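Local coordinates for hypothetical protein (ST2072) (Sulfolobus tokodaii, PDB 1VE0) that is of unknown function but binds zinc and belongs to the uncharacterised YjbQ (UPF0047) family, at residues K6-K11 and I19-Q24; R13-S18 and N83-V88; A47-E52 and K59-W64; V98-I101 and L106-G109. One frame throughout, in Å; residues are numbered along the deposited sequence.

How the contacts relate
Contact 2 holds Asn83 and His87, which bind this chain's own zinc ion. Contact 3 lies about 12 Å from it, between centres, but its Glu52 side chain is about 4 Å from a different zinc, at the boundary with a neighbouring subunit. Contacts 2 and 3 touch where Leu62 CD2 packs on Asp17 O at 3.5 Å. Contact 1 adjoins contact 2 through strand 17-20. It meets contact 3 where Ile21 CD1 lies 3.9 Å from Ile48 CD1, and contact 4 where Thr22 CG2 lies 3.7 Å from Leu108 CD1. Contacts 2 and 4 stand on opposite sides of the chain's centre, about 26 Å apart between centres. Contacts 3 and 4 both touch the third subunit.

Contact 1 of 4, residues K6-K11 and I19-Q24; sequences KEFTVK and IDITEQ
Phe8 and Val10 of strand 2-11 pack against Ile19, Ile21 and Gln24, where strand 17-20 turns into helix 22-28. The contact joins the edge strands, within this chain, of two antiparallel sheets at a partly buried margin between them. The main bump is Gln24 CB, which sits over the centre of the Phe8 ring, 3.5 Å from the centroid and 10° off the normal. With chi1 at 62°, Phe8 CG lies between the backbone N and the carbonyl carbon, which turns the ring toward helix 22-28. Ile21 then fills two neighbouring hollows with its two branches. Ile21 CD1 comes to the rim of the Phe8 ring near the ring plane, 4.1 Å from Phe8 CZ. Ile21 CG2 meets Val10 CG1 at 3.9 Å. Further along, Ile19 CD1 reaches past Val10 and rests 3.6 Å from Lys11 O. The polar end of Lys11 goes elsewhere and bonds to Thr124. Ile21 occupies the N-cap position of the helix. An Asx turn shapes this start: Asp20 OD1 takes a bond from Thr22 N at 3.0 Å. Asp20 OD1 also accepts from Thr22 OG1 at 2.6 Å, through its syn lone pair.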
loop_
_atom_site.group_PDB
_atom_site.type_symbol
_atom_site.label_atom_id
_atom_site.label_comp_id
_atom_site.label_asym_id
_atom_site.label_seq_id
_atom_site.Cartn_x
_atom_site.Cartn_y
_atom_site.Cartn_z
ATOM N N LYS A 6 14.447 14.202 2.486
ATOM C CA LYS A 6 15.475 13.901 3.471
ATOM C C LYS A 6 15.575 12.413 3.739
ATOM O O LYS A 6 14.551 11.725 3.874
ATOM C CB LYS A 6 15.200 14.650 4.779
ATOM C CG LYS A 6 15.279 16.159 4.635
ATOM C CD LYS A 6 15.721 16.838 5.933
ATOM C CE LYS A 6 14.598 16.927 6.958
ATOM N NZ LYS A 6 13.590 17.999 6.657
ATOM N N GLU A 7 16.810 11.923 3.823
ATOM C CA GLU A 7 17.068 10.511 4.067
ATOM C C GLU A 7 17.790 10.285 5.387
ATOM O O GLU A 7 18.529 11.150 5.850
ATOM C CB GLU A 7 17.932 9.929 2.943
ATOM C CG GLU A 7 17.295 9.952 1.559
ATOM C CD GLU A 7 18.163 9.277 0.504
ATOM O OE1 GLU A 7 17.662 9.030 -0.614
ATOM O OE2 GLU A 7 19.348 8.995 0.788
ATOM N N PHE A 8 17.557 9.129 5.999
ATOM C CA PHE A 8 18.246 8.756 7.227
ATOM C C PHE A 8 18.428 7.244 7.163
ATOM O O PHE A 8 17.738 6.573 6.394
ATOM C CB PHE A 8 17.461 9.185 8.474
ATOM C CG PHE A 8 16.101 8.544 8.613
ATOM C CD1 PHE A 8 15.970 7.269 9.162
ATOM C CD2 PHE A 8 14.949 9.237 8.235
ATOM C CE1 PHE A 8 14.710 6.688 9.340
ATOM C CE2 PHE A 8 13.676 8.666 8.407
ATOM C CZ PHE A 8 13.558 7.390 8.961
ATOM N N THR A 9 19.374 6.707 7.932
ATOM C CA THR A 9 19.625 5.265 7.921
ATOM C C THR A 9 19.364 4.631 9.280
ATOM O O THR A 9 19.440 5.287 10.313
ATOM C CB THR A 9 21.094 4.928 7.544
ATOM O OG1 THR A 9 21.976 5.494 8.520
ATOM C CG2 THR A 9 21.452 5.473 6.174
ATOM N N VAL A 10 19.033 3.350 9.265
ATOM C CA VAL A 10 18.804 2.612 10.489
ATOM C C VAL A 10 19.482 1.278 10.279
ATOM O O VAL A 10 19.456 0.719 9.181
ATOM C CB VAL A 10 17.302 2.388 10.785
ATOM C CG1 VAL A 10 16.610 3.725 11.015
ATOM C CG2 VAL A 10 16.649 1.639 9.642
ATOM N N LYS A 11 20.097 0.767 11.330
ATOM C CA LYS A 11 20.795 -0.496 11.239
ATOM C C LYS A 11 19.913 -1.617 11.759
ATOM O O LYS A 11 19.527 -1.603 12.929
ATOM C CB LYS A 11 22.085 -0.418 12.061
ATOM C CG LYS A 11 23.275 -1.098 11.423
ATOM C CD LYS A 11 23.032 -2.574 11.223
ATOM C CE LYS A 11 24.175 -3.190 10.429
ATOM N NZ LYS A 11 24.289 -2.553 9.084
ATOM N N ILE A 19 11.729 -2.005 13.420
ATOM C CA ILE A 19 12.221 -0.806 14.074
ATOM C C ILE A 19 11.256 0.356 13.981
ATOM O O ILE A 19 10.804 0.690 12.891
ATOM C CB ILE A 19 13.559 -0.371 13.438
ATOM C CG1 ILE A 19 14.614 -1.467 13.649
ATOM C CG2 ILE A 19 14.011 0.966 14.024
ATOM C CD1 ILE A 19 15.947 -1.170 12.974
ATOM N N ASP A 20 10.967 0.972 15.129
ATOM C CA ASP A 20 10.083 2.133 15.194
ATOM C C ASP A 20 10.918 3.326 14.717
ATOM O O ASP A 20 11.866 3.725 15.390
ATOM C CB ASP A 20 9.622 2.354 16.639
ATOM C CG ASP A 20 8.578 3.452 16.761
ATOM O OD1 ASP A 20 8.554 4.361 15.910
ATOM O OD2 ASP A 20 7.787 3.413 17.728
ATOM N N ILE A 21 10.578 3.889 13.561
ATOM C CA ILE A 21 11.343 5.008 13.020
ATOM C C ILE A 21 10.606 6.337 13.080
ATOM O O ILE A 21 11.008 7.303 12.445
ATOM C CB ILE A 21 11.766 4.736 11.546
ATOM C CG1 ILE A 21 10.528 4.431 10.685
ATOM C CG2 ILE A 21 12.727 3.555 11.499
ATOM C CD1 ILE A 21 10.830 4.320 9.188
ATOM N N THR A 22 9.531 6.384 13.860
ATOM C CA THR A 22 8.723 7.595 13.979
ATOM C C THR A 22 9.514 8.866 14.306
ATOM O O THR A 22 9.324 9.902 13.670
ATOM C CB THR A 22 7.647 7.430 15.058
ATOM O OG1 THR A 22 7.001 6.158 14.905
ATOM C CG2 THR A 22 6.607 8.537 14.939
ATOM N N GLU A 23 10.393 8.798 15.299
ATOM C CA GLU A 23 11.165 9.982 15.678
ATOM C C GLU A 23 12.022 10.519 14.533
ATOM O O GLU A 23 12.084 11.740 14.312
ATOM C CB GLU A 23 12.051 9.680 16.898
ATOM C CG GLU A 23 11.283 9.137 18.096
ATOM C CD GLU A 23 10.193 10.091 18.581
ATOM O OE1 GLU A 23 9.263 9.634 19.291
ATOM O OE2 GLU A 23 10.271 11.302 18.263
ATOM N N GLN A 24 12.685 9.622 13.806
ATOM C CA GLN A 24 13.525 10.042 12.688
ATOM C C GLN A 24 12.672 10.659 11.592
ATOM O O GLN A 24 13.100 11.602 10.922
ATOM C CB GLN A 24 14.322 8.864 12.109
ATOM C CG GLN A 24 15.280 8.197 13.097
ATOM C CD GLN A 24 14.665 6.982 13.778
ATOM O OE1 GLN A 24 13.599 7.064 14.401
ATOM N NE2 GLN A 24 15.336 5.844 13.663
#

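Contact 2 of 4, residues R13-S18 and N83-V88; sequences RSRFDS and NGHAHV. With ZN (zinc ion), chain C.
His85, on the first turn of helix 84-93, meets Arg15 and Phe16 of the loop before strand 17-20; the N-cap residue Asn83 and His87 bind zinc. In the aromatic pair, Phe16 CZ lies 3.4 Å from His85 NE2, and the two rings are inclined at 38°, neither stacked nor edge-to-face. They arrive from opposite directions. His85 NE2 has its polar partner in Phe119 O, and Phe16 makes a cation-pi contact with Lys66. Next is the guanidinium. Arg15 runs out extended from CG to NE, with CG anti to the backbone N (chi1 -173°). This brings one face of the Arg15 guanidinium over His85 CE1, which is 3.8 Å from Arg15 NH1. The ionic pair is Arg13 and Asp17, side-on: Arg13 NE to Asp17 OD2 at 3.0 Å and Arg13 NH1 to Asp17 OD1 at 2.9 Å. Arg13 N also bonds to Asp17 OD2, so three bonds hold that carboxylate and probably help set the bend of the loop. The metal bonds lie on another side of the helix start. His77 supplies another ligand, and a water lies 2.1 Å from the zinc. Asn83 OD1 binds the zinc ion at 2.4 Å, His87 NE2 at 2.3 Å.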
loop_
_atom_site.group_PDB
_atom_site.type_symbol
_atom_site.label_atom_id
_atom_site.label_comp_id
_atom_site.label_asym_id
_atom_site.label_seq_id
_atom_site.Cartn_x
_atom_site.Cartn_y
_atom_site.Cartn_z
ATOM N N ARG A 13 19.208 -5.325 13.088
ATOM C CA ARG A 13 20.009 -6.227 13.898
ATOM C C ARG A 13 19.857 -7.713 13.695
ATOM O O ARG A 13 20.520 -8.488 14.376
ATOM C CB ARG A 13 19.717 -5.915 15.364
ATOM C CG ARG A 13 19.633 -4.423 15.656
ATOM C CD ARG A 13 18.743 -4.126 16.859
ATOM N NE ARG A 13 17.318 -4.315 16.581
ATOM C CZ ARG A 13 16.347 -3.974 17.428
ATOM N NH1 ARG A 13 15.074 -4.175 17.115
ATOM N NH2 ARG A 13 16.655 -3.421 18.598
ATOM N N SER A 14 18.999 -8.119 12.772
ATOM C CA SER A 14 18.773 -9.540 12.560
ATOM C C SER A 14 18.216 -9.757 11.161
ATOM O O SER A 14 17.973 -8.791 10.439
ATOM C CB SER A 14 17.780 -10.037 13.620
ATOM O OG SER A 14 17.810 -11.443 13.741
ATOM N N ARG A 15 18.027 -11.015 10.765
ATOM C CA ARG A 15 17.464 -11.284 9.447
ATOM C C ARG A 15 16.074 -10.657 9.430
ATOM O O ARG A 15 15.718 -9.924 8.499
ATOM C CB ARG A 15 17.350 -12.780 9.192
ATOM C CG ARG A 15 16.938 -13.103 7.783
ATOM C CD ARG A 15 16.707 -14.584 7.616
ATOM N NE ARG A 15 16.891 -15.007 6.234
ATOM C CZ ARG A 15 16.636 -16.234 5.795
ATOM N NH1 ARG A 15 16.836 -16.539 4.521
ATOM N NH2 ARG A 15 16.167 -17.151 6.633
ATOM N N PHE A 16 15.299 -10.959 10.469
ATOM C CA PHE A 16 13.950 -10.409 10.646
ATOM C C PHE A 16 14.042 -9.407 11.784
ATOM O O PHE A 16 14.493 -9.740 12.875
ATOM C CB PHE A 16 12.964 -11.520 11.003
ATOM C CG PHE A 16 12.588 -12.386 9.835
ATOM C CD1 PHE A 16 11.463 -12.091 9.069
ATOM C CD2 PHE A 16 13.385 -13.463 9.466
ATOM C CE1 PHE A 16 11.142 -12.862 7.948
ATOM C CE2 PHE A 16 13.072 -14.236 8.345
ATOM C CZ PHE A 16 11.951 -13.931 7.588
ATOM N N ASP A 17 13.626 -8.175 11.532
ATOM C CA ASP A 17 13.708 -7.148 12.559
ATOM C C ASP A 17 12.615 -6.113 12.316
ATOM O O ASP A 17 12.093 -5.990 11.202
ATOM C CB ASP A 17 15.085 -6.482 12.495
ATOM C CG ASP A 17 15.462 -5.777 13.780
ATOM O OD1 ASP A 17 14.731 -5.923 14.787
ATOM O OD2 ASP A 17 16.507 -5.088 13.780
ATOM N N SER A 18 12.255 -5.393 13.365
ATOM C CA SER A 18 11.231 -4.361 13.253
ATOM C C SER A 18 11.716 -3.164 14.058
ATOM O O SER A 18 12.084 -3.285 15.224
ATOM C CB SER A 18 9.879 -4.876 13.759
ATOM O OG SER A 18 9.999 -5.562 14.990
ATOM N N ASN A 83 16.892 -14.823 -0.678
ATOM C CA ASN A 83 16.008 -13.894 0.012
ATOM C C ASN A 83 14.709 -13.671 -0.762
ATOM O O ASN A 83 14.105 -12.610 -0.665
ATOM C CB ASN A 83 16.717 -12.558 0.240
ATOM C CG ASN A 83 17.141 -11.893 -1.048
ATOM O OD1 ASN A 83 16.954 -12.444 -2.132
ATOM N ND2 ASN A 83 17.720 -10.696 -0.938
ATOM N N GLY A 84 14.292 -14.679 -1.528
ATOM C CA GLY A 84 13.064 -14.575 -2.291
ATOM C C GLY A 84 11.856 -14.268 -1.422
ATOM O O GLY A 84 10.941 -13.538 -1.830
ATOM N N HIS A 85 11.843 -14.823 -0.219
ATOM C CA HIS A 85 10.736 -14.597 0.701
ATOM C C HIS A 85 10.661 -13.119 1.078
ATOM O O HIS A 85 9.569 -12.569 1.214
ATOM C CB HIS A 85 10.923 -15.411 1.984
ATOM C CG HIS A 85 11.975 -14.853 2.892
ATOM N ND1 HIS A 85 13.322 -14.952 2.615
ATOM C CD2 HIS A 85 11.875 -14.098 4.011
ATOM C CE1 HIS A 85 14.007 -14.277 3.520
ATOM N NE2 HIS A 85 13.153 -13.748 4.379
ATOM N N ALA A 86 11.817 -12.485 1.260
ATOM C CA ALA A 86 11.850 -11.074 1.643
ATOM C C ALA A 86 11.298 -10.199 0.525
ATOM O O ALA A 86 10.597 -9.213 0.781
ATOM C CB ALA A 86 13.273 -10.657 1.985
ATOM N N HIS A 87 11.625 -10.565 -0.712
ATOM C CA HIS A 87 11.160 -9.836 -1.889
ATOM C C HIS A 87 9.643 -9.928 -2.003
ATOM O O HIS A 87 8.952 -8.923 -2.198
ATOM C CB HIS A 87 11.791 -10.422 -3.159
ATOM C CG HIS A 87 13.200 -9.979 -3.396
ATOM N ND1 HIS A 87 13.517 -8.705 -3.820
ATOM C CD2 HIS A 87 14.376 -10.645 -3.293
ATOM C CE1 HIS A 87 14.827 -8.609 -3.974
ATOM N NE2 HIS A 87 15.370 -9.770 -3.663
ATOM N N VAL A 88 9.133 -11.146 -1.874
ATOM C CA VAL A 88 7.707 -11.393 -1.983
ATOM C C VAL A 88 6.865 -10.697 -0.913
ATOM O O VAL A 88 5.911 -9.978 -1.231
ATOM C CB VAL A 88 7.414 -12.913 -1.940
ATOM C CG1 VAL A 88 5.910 -13.158 -1.829
ATOM C CG2 VAL A 88 7.974 -13.572 -3.189
HETATM ZN ZN ZN C . 17.338 -10.994 -4.017
HETATM O O HOH W 1 18.500 -9.675 -5.208
#

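Contact 3 of 4, residues A47-E52 and K59-W64; sequences AIIINE and KDFLNW
Ile49 and Phe61 mark the nearest backbone approach, with CA atoms 9.8 Å apart between strand 46-51 and helix 55-68. Phe61 fills that gap with its ring. Ile49 CD1 stands over the centre of one Phe61 ring face, 3.9 Å from the centroid and 7° off the normal, a CH-pi contact. Ile49 CG1 lies between its backbone N and carbonyl carbon, and the extended chain beyond carries CD1 to the ring. The rim of the ring meets polar atoms. Glu52 O lies in the ring plane, 3.6 Å from Phe61 CE2. Asn51 OD1 is near that plane, 3.8 Å from Phe61 CZ, while the Asn51 amide is turned 75° from the ring. The buried amide is well satisfied. Asn51 OD1 accepts from Glu52 N at 2.9 Å, with the donor tilted 31° from the carbonyl plane. The same oxygen bonds to His87 ND1 of the third subunit, and ND2 bonds to Thr44 O there. Asp60 accepts from Glu76 N and His77 N of that subunit. His77 and His87 both bind zinc, so Asn51 probably helps position His87 of the third subunit as a second-shell residue. Glu52 binds zinc in a structure of this protein; in this model it binds none, but its side chain is about 4 Å from a zinc ion. The strand-helix contact is consistent with one wall of a zinc site between subunits.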
loop_
_atom_site.group_PDB
_atom_site.type_symbol
_atom_site.label_atom_id
_atom_site.label_comp_id
_atom_site.label_asym_id
_atom_site.label_seq_id
_atom_site.Cartn_x
_atom_site.Cartn_y
_atom_site.Cartn_z
ATOM N N ALA A 47 10.150 -3.426 4.214
ATOM C CA ALA A 47 8.949 -2.655 3.933
ATOM C C ALA A 47 8.607 -1.670 5.042
ATOM O O ALA A 47 9.216 -1.694 6.118
ATOM C CB ALA A 47 7.781 -3.598 3.701
ATOM N N ILE A 48 7.630 -0.804 4.765
ATOM C CA ILE A 48 7.183 0.216 5.716
ATOM C C ILE A 48 5.701 -0.001 6.009
ATOM O O ILE A 48 4.915 -0.249 5.096
ATOM C CB ILE A 48 7.339 1.670 5.132
ATOM C CG1 ILE A 48 8.819 2.012 4.889
ATOM C CG2 ILE A 48 6.710 2.695 6.079
ATOM C CD1 ILE A 48 9.686 2.082 6.152
ATOM N N ILE A 49 5.329 0.058 7.283
ATOM C CA ILE A 49 3.935 -0.082 7.687
ATOM C C ILE A 49 3.704 0.993 8.730
ATOM O O ILE A 49 4.671 1.506 9.296
ATOM C CB ILE A 49 3.609 -1.442 8.391
ATOM C CG1 ILE A 49 4.378 -1.548 9.720
ATOM C CG2 ILE A 49 3.942 -2.621 7.485
ATOM C CD1 ILE A 49 4.035 -2.789 10.529
ATOM N N ILE A 50 2.439 1.357 8.943
ATOM C CA ILE A 50 2.072 2.319 9.982
ATOM C C ILE A 50 1.189 1.514 10.930
ATOM O O ILE A 50 0.077 1.138 10.564
ATOM C CB ILE A 50 1.216 3.505 9.465
ATOM C CG1 ILE A 50 1.897 4.198 8.289
ATOM C CG2 ILE A 50 0.984 4.519 10.607
ATOM C CD1 ILE A 50 3.298 4.692 8.582
ATOM N N ASN A 51 1.680 1.228 12.134
ATOM C CA ASN A 51 0.877 0.476 13.081
ATOM C C ASN A 51 1.347 0.638 14.524
ATOM O O ASN A 51 2.133 1.526 14.823
ATOM C CB ASN A 51 0.840 -0.999 12.672
ATOM C CG ASN A 51 -0.512 -1.631 12.938
ATOM O OD1 ASN A 51 -0.780 -2.094 14.044
ATOM N ND2 ASN A 51 -1.384 -1.627 11.929
ATOM N N GLU A 52 0.877 -0.218 15.425
ATOM C CA GLU A 52 1.267 -0.070 16.825
ATOM C C GLU A 52 2.591 -0.760 17.122
ATOM O O GLU A 52 2.800 -1.918 16.758
ATOM C CB GLU A 52 0.161 -0.599 17.749
ATOM C CG GLU A 52 0.427 -0.329 19.228
ATOM C CD GLU A 52 -0.670 -0.850 20.148
ATOM O OE1 GLU A 52 -0.473 -0.816 21.380
ATOM O OE2 GLU A 52 -1.727 -1.285 19.646
ATOM N N LYS A 59 6.931 -8.318 17.357
ATOM C CA LYS A 59 7.382 -9.671 17.048
ATOM C C LYS A 59 6.369 -10.321 16.089
ATOM O O LYS A 59 6.749 -10.962 15.110
ATOM C CB LYS A 59 7.475 -10.524 18.319
ATOM C CG LYS A 59 8.580 -10.150 19.295
ATOM C CD LYS A 59 8.588 -11.163 20.434
ATOM C CE LYS A 59 9.696 -10.922 21.442
ATOM N NZ LYS A 59 9.399 -9.788 22.352
ATOM N N ASP A 60 5.082 -10.157 16.394
ATOM C CA ASP A 60 3.996 -10.706 15.574
ATOM C C ASP A 60 4.102 -10.351 14.081
ATOM O O ASP A 60 3.879 -11.209 13.222
ATOM C CB ASP A 60 2.638 -10.207 16.090
ATOM C CG ASP A 60 2.264 -10.789 17.447
ATOM O OD1 ASP A 60 1.459 -10.146 18.166
ATOM O OD2 ASP A 60 2.760 -11.886 17.790
ATOM N N PHE A 61 4.421 -9.095 13.762
ATOM C CA PHE A 61 4.515 -8.704 12.354
ATOM C C PHE A 61 5.505 -9.604 11.620
ATOM O O PHE A 61 5.233 -10.069 10.514
ATOM C CB PHE A 61 4.967 -7.237 12.190
ATOM C CG PHE A 61 4.003 -6.228 12.746
ATOM C CD1 PHE A 61 2.642 -6.292 12.439
ATOM C CD2 PHE A 61 4.450 -5.225 13.604
ATOM C CE1 PHE A 61 1.740 -5.377 12.984
ATOM C CE2 PHE A 61 3.556 -4.308 14.154
ATOM C CZ PHE A 61 2.194 -4.385 13.842
ATOM N N LEU A 62 6.652 -9.839 12.253
ATOM C CA LEU A 62 7.707 -10.665 11.684
ATOM C C LEU A 62 7.324 -12.139 11.647
ATOM O O LEU A 62 7.483 -12.798 10.621
ATOM C CB LEU A 62 8.996 -10.479 12.487
ATOM C CG LEU A 62 9.417 -9.010 12.584
ATOM C CD1 LEU A 62 10.636 -8.885 13.484
ATOM C CD2 LEU A 62 9.704 -8.482 11.183
ATOM N N ASN A 63 6.808 -12.654 12.757
ATOM C CA ASN A 63 6.411 -14.056 12.803
ATOM C C ASN A 63 5.276 -14.394 11.845
ATOM O O ASN A 63 5.239 -15.488 11.275
ATOM C CB ASN A 63 6.035 -14.462 14.232
ATOM C CG ASN A 63 7.231 -14.465 15.157
ATOM O OD1 ASN A 63 8.339 -14.817 14.744
ATOM N ND2 ASN A 63 7.018 -14.089 16.417
ATOM N N TRP A 64 4.341 -13.472 11.651
ATOM C CA TRP A 64 3.257 -13.756 10.725
ATOM C C TRP A 64 3.723 -13.576 9.293
ATOM O O TRP A 64 3.229 -14.233 8.380
ATOM C CB TRP A 64 2.035 -12.900 11.042
ATOM C CG TRP A 64 1.257 -13.534 12.135
ATOM C CD1 TRP A 64 1.450 -13.382 13.479
ATOM C CD2 TRP A 64 0.280 -14.569 11.983
ATOM N NE1 TRP A 64 0.655 -14.269 14.176
ATOM C CE2 TRP A 64 -0.070 -15.009 13.281
ATOM C CE3 TRP A 64 -0.331 -15.173 10.874
ATOM C CZ2 TRP A 64 -1.001 -16.026 13.498
ATOM C CZ3 TRP A 64 -1.260 -16.184 11.092
ATOM C CH2 TRP A 64 -1.584 -16.600 12.394
#

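Contact 4 of 4, residues V98-I101 and L106-G109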
loop_
_atom_site.group_PDB
_atom_site.type_symbol
_atom_site.label_atom_id
_atom_site.label_comp_id
_atom_site.label_asym_id
_atom_site.label_seq_id
_atom_site.Cartn_x
_atom_site.Cartn_y
_atom_site.Cartn_z
ATOM N N VAL A 98 2.027 6.628 3.594
ATOM C CA VAL A 98 1.864 8.068 3.683
ATOM C C VAL A 98 1.433 8.449 5.090
ATOM O O VAL A 98 0.716 7.702 5.757
ATOM C CB VAL A 98 0.813 8.594 2.684
ATOM C CG1 VAL A 98 1.264 8.309 1.263
ATOM C CG2 VAL A 98 -0.514 7.939 2.938
ATOM N N VAL A 99 1.902 9.600 5.554
ATOM C CA VAL A 99 1.526 10.086 6.872
ATOM C C VAL A 99 1.193 11.554 6.666
ATOM O O VAL A 99 1.963 12.298 6.067
ATOM C CB VAL A 99 2.673 9.941 7.907
ATOM C CG1 VAL A 99 2.193 10.396 9.280
ATOM C CG2 VAL A 99 3.120 8.495 7.988
ATOM N N PRO A 100 0.001 11.977 7.103
ATOM C CA PRO A 100 -0.315 13.391 6.902
ATOM C C PRO A 100 0.482 14.239 7.883
ATOM O O PRO A 100 0.881 13.762 8.941
ATOM C CB PRO A 100 -1.818 13.459 7.161
ATOM C CG PRO A 100 -2.037 12.336 8.174
ATOM C CD PRO A 100 -1.136 11.226 7.665
ATOM N N ILE A 101 0.714 15.490 7.503
ATOM C CA ILE A 101 1.435 16.438 8.327
ATOM C C ILE A 101 0.460 17.581 8.598
ATOM O O ILE A 101 -0.195 18.064 7.677
ATOM C CB ILE A 101 2.660 17.023 7.583
ATOM C CG1 ILE A 101 3.616 15.901 7.175
ATOM C CG2 ILE A 101 3.375 18.030 8.485
ATOM C CD1 ILE A 101 4.780 16.373 6.315
ATOM N N LEU A 106 3.647 15.155 12.573
ATOM C CA LEU A 106 3.060 13.958 11.973
ATOM C C LEU A 106 1.666 13.797 12.590
ATOM O O LEU A 106 1.518 13.798 13.807
ATOM C CB LEU A 106 3.902 12.729 12.305
ATOM C CG LEU A 106 5.319 12.707 11.731
ATOM C CD1 LEU A 106 6.038 11.433 12.202
ATOM C CD2 LEU A 106 5.249 12.757 10.209
ATOM N N ASP A 107 0.651 13.650 11.751
ATOM C CA ASP A 107 -0.717 13.497 12.220
ATOM C C ASP A 107 -0.998 12.000 12.381
ATOM O O ASP A 107 -1.533 11.347 11.476
ATOM C CB ASP A 107 -1.666 14.151 11.201
ATOM C CG ASP A 107 -3.122 14.120 11.637
ATOM O OD1 ASP A 107 -3.380 14.054 12.851
ATOM O OD2 ASP A 107 -4.011 14.184 10.755
ATOM N N LEU A 108 -0.628 11.473 13.548
ATOM C CA LEU A 108 -0.778 10.058 13.870
ATOM C C LEU A 108 -1.875 9.764 14.884
ATOM O O LEU A 108 -2.128 10.560 15.789
ATOM C CB LEU A 108 0.556 9.520 14.419
ATOM C CG LEU A 108 1.726 9.595 13.433
ATOM C CD1 LEU A 108 3.081 9.499 14.152
ATOM C CD2 LEU A 108 1.555 8.489 12.420
ATOM N N GLY A 109 -2.507 8.601 14.729
ATOM C CA GLY A 109 -3.545 8.180 15.653
ATOM C C GLY A 109 -2.907 7.790 16.971
ATOM O O GLY A 109 -1.680 7.689 17.070
#
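Asp107 N gives a nearly straight hydrogen bond to Pro100 O, 2.8 Å long with an N-H...O angle of 170°. Beside it, Asp107 CB rests on the proline ring, 3.5 Å from Pro100 CG, and the two side chains cross at about a right angle. Val99 packs along the same stretch of chain. Val99 CG1, anti to the backbone N (chi1 -177°), touches Leu108 CD2 at 3.7 Å and Leu106 CD2 at 4.0 Å. The backbone sets this arrangement. Strands 96-102 and 105-106 form a beta hairpin, and Ile101 pairs with Leu106 as an antiparallel non-hydrogen-bonded pair, CA atoms 4.7 Å apart. The chain then leaves the sheet through an inverse gamma turn centred on Asp107, closed by a weak hydrogen bond from Leu108 N to Leu106 O. Farther out, Leu106 lies on Val25 and Ser26 of helix 22-28, and Val99 lies on Ile114. On the other side, Leu128 of the third subunit packs on Pro100 and Asp107, and Lys42 of that subunit makes a salt bridge to Asp107 OD1. The contact is therefore divided: Val99, Leu106 and Leu108 supply apolar packing within the chain, while the Asp107 carboxylate supplies a charge that joins two subunits.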